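Local atomic coordinates of rRNA adenine N-6-methyltransferase (Saccharopolyspora erythraea, PDB entry 6NVM), a protein that transfers two methyl groups from S-adenosyl-L-methionine to one adenine of 23S rRNA, giving resistance to macrolide, lincosamide and streptogramin B antibiotics. Residues 53-56 / 57-60; 108-111 / 112-115. All coordinates share one frame; numbering follows the deposited sequence.

How the contacts relate
Contact 1 and contact 2 treat opposite helix ends within one class I-like methyltransferase domain, where backbone groups need partners beyond the helix. Contact 1 opens helix 56-65, where a carboxylate takes up an amide and a hydroxyl; contact 2 closes helix 102-111, where a carbonyl gathers a serine hydroxyl and amide and a water links the last helical carbonyl to the turn beyond. Both are partly buried: Thr58 and Ile59 lie inside in the first, Leu108 and Leu112 in the second, while most of the charged chains lie at the surface. Helix 83-89 is common ground, touched by Ile59 of the first and Leu112 of the second. Their centres lie about 19 Å apart, and they do not touch each other.

Contact 1: residues 53-56 / 57-60; sequences LRDR and KTIA
Asp55 OD2 is gripped by two groups of Thr58, the hydroxyl OG1 at 2.6 Å and the backbone N at 2.9 Å. This is the N-cap of helix 56-65, in which a side-chain carboxylate accepts an amide of the first helical turn. OG1 arrives on the anti side of the carboxylate, 22° out of its plane, whereas the amide lies above that plane. With CG anti to the backbone N (chi1 -178°), the carboxylate of Asp55 is brought up beside the first turn, and Thr58 keeps OG1 beside its own N, which lets one oxygen hold both donors. The two grips limit rotation of the carboxylate, and its negative charge at the helix start probably interacts favourably with the helix dipole.

Ordinary helical bonding begins at once, with Ile59 N donating to Asp55 O and Ala60 N to Arg56 O. On the inward side, Leu53 and Ile59 run antiparallel alongside one another, Leu53 CD2 lying 3.9 Å from Ile59 CG1. The leucine lies roughly perpendicular to Thr58. Leu53 probably takes part in binding S-adenosyl-L-methionine, and its side chain is near that of Ala140, another probable cofactor residue. Leu204 touches Leu53, Asp55 and Thr58, while Leu83 packs on Ile59. The closest approach of Leu53 to Thr58 is methyl to methyl, CD2 to CG2 at 3.6 Å.

Contact 2: residues 108-111 / 112-115; sequences LREK and LSGH
Leu108 meets Leu112 one turn further on, at the C-terminal end of helix 102-111, where the chain leaves the helix and makes a type I beta turn from Leu112 to His115. Its carbonyl O takes the last regular helical bond from Leu112 N at 3.0 Å, while its CD1 lies 3.6 Å from Leu112 CD1. The two leucine chains meet at a slant, and Val120 and Ile118 of strand 118-121 pack on Leu108 and Leu112 respectively, tying the helix end to the edge of the Rossmann-like sheet.

Arg109 O accepts a second, weak bond from Leu112 N, while its guanidinium NH2 bonds to Val120 O. Glu110 O then receives both the hydroxyl OG and the backbone N of Ser113, from the same face of its plane. The hydroxyl, 2.9 Å from that oxygen, is only 20° off the plane, but the amide stands 70° above it. Ser113 chi1 of 60° puts OG between its own N and carbonyl carbon, within reach of this acceptor. In one of its two conformers, Lys111 forms a salt bridge through NZ with Glu81. Its backbone O accepts from a water at 2.7 Å, and the same water oxygen accepts from Gly114 N at 3.0 Å.

Contact 1: residues 53-56 / 57-60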
# COMPACT_ATOMS: atom_id res chain seq x y z
N LEU A 53 -12.75 9.12 -11.61
CA LEU A 53 -13.70 8.03 -11.42
C LEU A 53 -15.10 8.60 -11.21
O LEU A 53 -15.32 9.41 -10.30
CB LEU A 53 -13.28 7.18 -10.23
CG LEU A 53 -14.17 5.98 -9.89
CD1 LEU A 53 -14.17 4.95 -11.02
CD2 LEU A 53 -13.72 5.33 -8.59
N ARG A 54 -16.05 8.18 -12.04
CA ARG A 54 -17.43 8.65 -11.96
C ARG A 54 -18.42 7.60 -11.50
O ARG A 54 -19.54 7.95 -11.11
CB ARG A 54 -17.89 9.19 -13.32
CG ARG A 54 -17.03 10.33 -13.87
CD ARG A 54 -17.28 11.62 -13.11
NE ARG A 54 -18.65 12.09 -13.28
CZ ARG A 54 -19.16 13.17 -12.71
NH1 ARG A 54 -18.42 13.93 -11.92
NH2 ARG A 54 -20.42 13.50 -12.93
N ASP A 55 -18.04 6.32 -11.52
CA ASP A 55 -18.97 5.24 -11.19
C ASP A 55 -19.31 5.29 -9.71
O ASP A 55 -18.43 5.18 -8.85
CB ASP A 55 -18.33 3.89 -11.55
CG ASP A 55 -19.26 2.72 -11.29
OD1 ASP A 55 -20.28 2.58 -12.00
OD2 ASP A 55 -18.94 1.92 -10.39
N ARG A 56 -20.60 5.46 -9.40
CA ARG A 56 -21.01 5.65 -8.02
C ARG A 56 -20.77 4.38 -7.20
O ARG A 56 -20.41 4.46 -6.02
CB ARG A 56 -22.48 6.07 -7.95
CG ARG A 56 -22.75 7.46 -8.54
CD ARG A 56 -24.23 7.84 -8.44
NE ARG A 56 -24.71 7.72 -7.07
CZ ARG A 56 -24.55 8.64 -6.12
NH1 ARG A 56 -23.92 9.78 -6.38
NH2 ARG A 56 -25.02 8.42 -4.90
N LYS A 57 -20.96 3.21 -7.81
CA LYS A 57 -20.78 1.96 -7.08
C LYS A 57 -19.33 1.77 -6.66
O LYS A 57 -19.05 1.31 -5.54
CB LYS A 57 -21.26 0.78 -7.93
CG LYS A 57 -21.08 -0.58 -7.28
CD LYS A 57 -21.52 -1.70 -8.22
CE LYS A 57 -21.30 -3.07 -7.60
NZ LYS A 57 -21.69 -4.17 -8.52
N THR A 58 -18.39 2.11 -7.54
CA THR A 58 -16.98 1.98 -7.18
C THR A 58 -16.59 2.99 -6.11
O THR A 58 -15.86 2.66 -5.18
CB THR A 58 -16.13 2.16 -8.43
OG1 THR A 58 -16.58 1.25 -9.44
CG2 THR A 58 -14.66 1.88 -8.12
N ILE A 59 -17.08 4.22 -6.23
CA ILE A 59 -16.79 5.24 -5.23
C ILE A 59 -17.25 4.77 -3.85
O ILE A 59 -16.52 4.89 -2.86
CB ILE A 59 -17.43 6.58 -5.65
CG1 ILE A 59 -16.68 7.13 -6.87
CG2 ILE A 59 -17.42 7.59 -4.50
CD1 ILE A 59 -17.28 8.38 -7.48
N ALA A 60 -18.46 4.21 -3.77
CA ALA A 60 -18.95 3.70 -2.49
C ALA A 60 -18.08 2.55 -1.99
O ALA A 60 -17.82 2.43 -0.78
CB ALA A 60 -20.40 3.25 -2.62

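Contact 2: residues 108-111 / 112-115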
# COMPACT_ATOMS: atom_id res chain seq x y z
N LEU A 108 -13.24 23.31 -5.59
CA LEU A 108 -13.56 22.16 -4.76
C LEU A 108 -14.00 22.61 -3.37
O LEU A 108 -14.99 22.10 -2.83
CB LEU A 108 -12.33 21.24 -4.66
CG LEU A 108 -12.51 19.95 -3.87
CD1 LEU A 108 -13.48 19.02 -4.59
CD2 LEU A 108 -11.16 19.26 -3.66
N ARG A 109 -13.28 23.56 -2.78
CA ARG A 109 -13.64 24.07 -1.47
C ARG A 109 -15.07 24.59 -1.46
O ARG A 109 -15.85 24.28 -0.54
CB ARG A 109 -12.64 25.16 -1.06
CG ARG A 109 -12.81 25.71 0.34
CD ARG A 109 -11.68 26.68 0.70
NE ARG A 109 -10.37 26.01 0.76
CZ ARG A 109 -9.27 26.42 0.14
NH1 ARG A 109 -9.26 27.52 -0.59
NH2 ARG A 109 -8.14 25.72 0.28
N GLU A 110 -15.46 25.35 -2.48
CA GLU A 110 -16.83 25.86 -2.55
C GLU A 110 -17.83 24.74 -2.79
O GLU A 110 -18.90 24.71 -2.17
CB GLU A 110 -16.94 26.92 -3.64
CG GLU A 110 -18.31 27.59 -3.74
CD GLU A 110 -18.71 28.33 -2.47
OE1 GLU A 110 -17.81 28.79 -1.73
OE2 GLU A 110 -19.93 28.44 -2.20
N LYS A 111 -17.50 23.80 -3.68
CA LYS A 111 -18.41 22.68 -3.96
C LYS A 111 -18.73 21.90 -2.69
O LYS A 111 -19.85 21.41 -2.52
CB LYS A 111 -17.80 21.75 -5.00
CG LYS A 111 -18.02 22.18 -6.44
CD LYS A 111 -17.19 21.35 -7.42
CE LYS A 111 -17.54 19.88 -7.34
NZ LYS A 111 -16.86 19.08 -8.40
N LEU A 112 -17.76 21.75 -1.79
CA LEU A 112 -17.91 20.91 -0.61
C LEU A 112 -18.24 21.70 0.65
O LEU A 112 -18.22 21.13 1.75
CB LEU A 112 -16.63 20.09 -0.40
CG LEU A 112 -16.24 19.21 -1.59
CD1 LEU A 112 -14.89 18.54 -1.36
CD2 LEU A 112 -17.32 18.16 -1.86
N SER A 113 -18.55 22.99 0.53
CA SER A 113 -18.71 23.83 1.71
C SER A 113 -19.93 23.45 2.54
O SER A 113 -20.02 23.87 3.70
CB SER A 113 -18.81 25.30 1.30
OG SER A 113 -19.92 25.52 0.44
N GLY A 114 -20.86 22.66 2.00
CA GLY A 114 -21.96 22.14 2.78
C GLY A 114 -21.60 21.00 3.71
O GLY A 114 -22.48 20.48 4.40
N HIS A 115 -20.33 20.60 3.74
CA HIS A 115 -19.85 19.57 4.66
C HIS A 115 -18.88 20.19 5.65
O HIS A 115 -17.70 20.38 5.31
CB HIS A 115 -19.17 18.43 3.89
CG HIS A 115 -20.12 17.56 3.14
ND1 HIS A 115 -20.68 17.94 1.94
CD2 HIS A 115 -20.63 16.34 3.43
CE1 HIS A 115 -21.49 16.98 1.52
NE2 HIS A 115 -21.47 16.00 2.41
O HOH W 1 -21.18 20.71 -0.24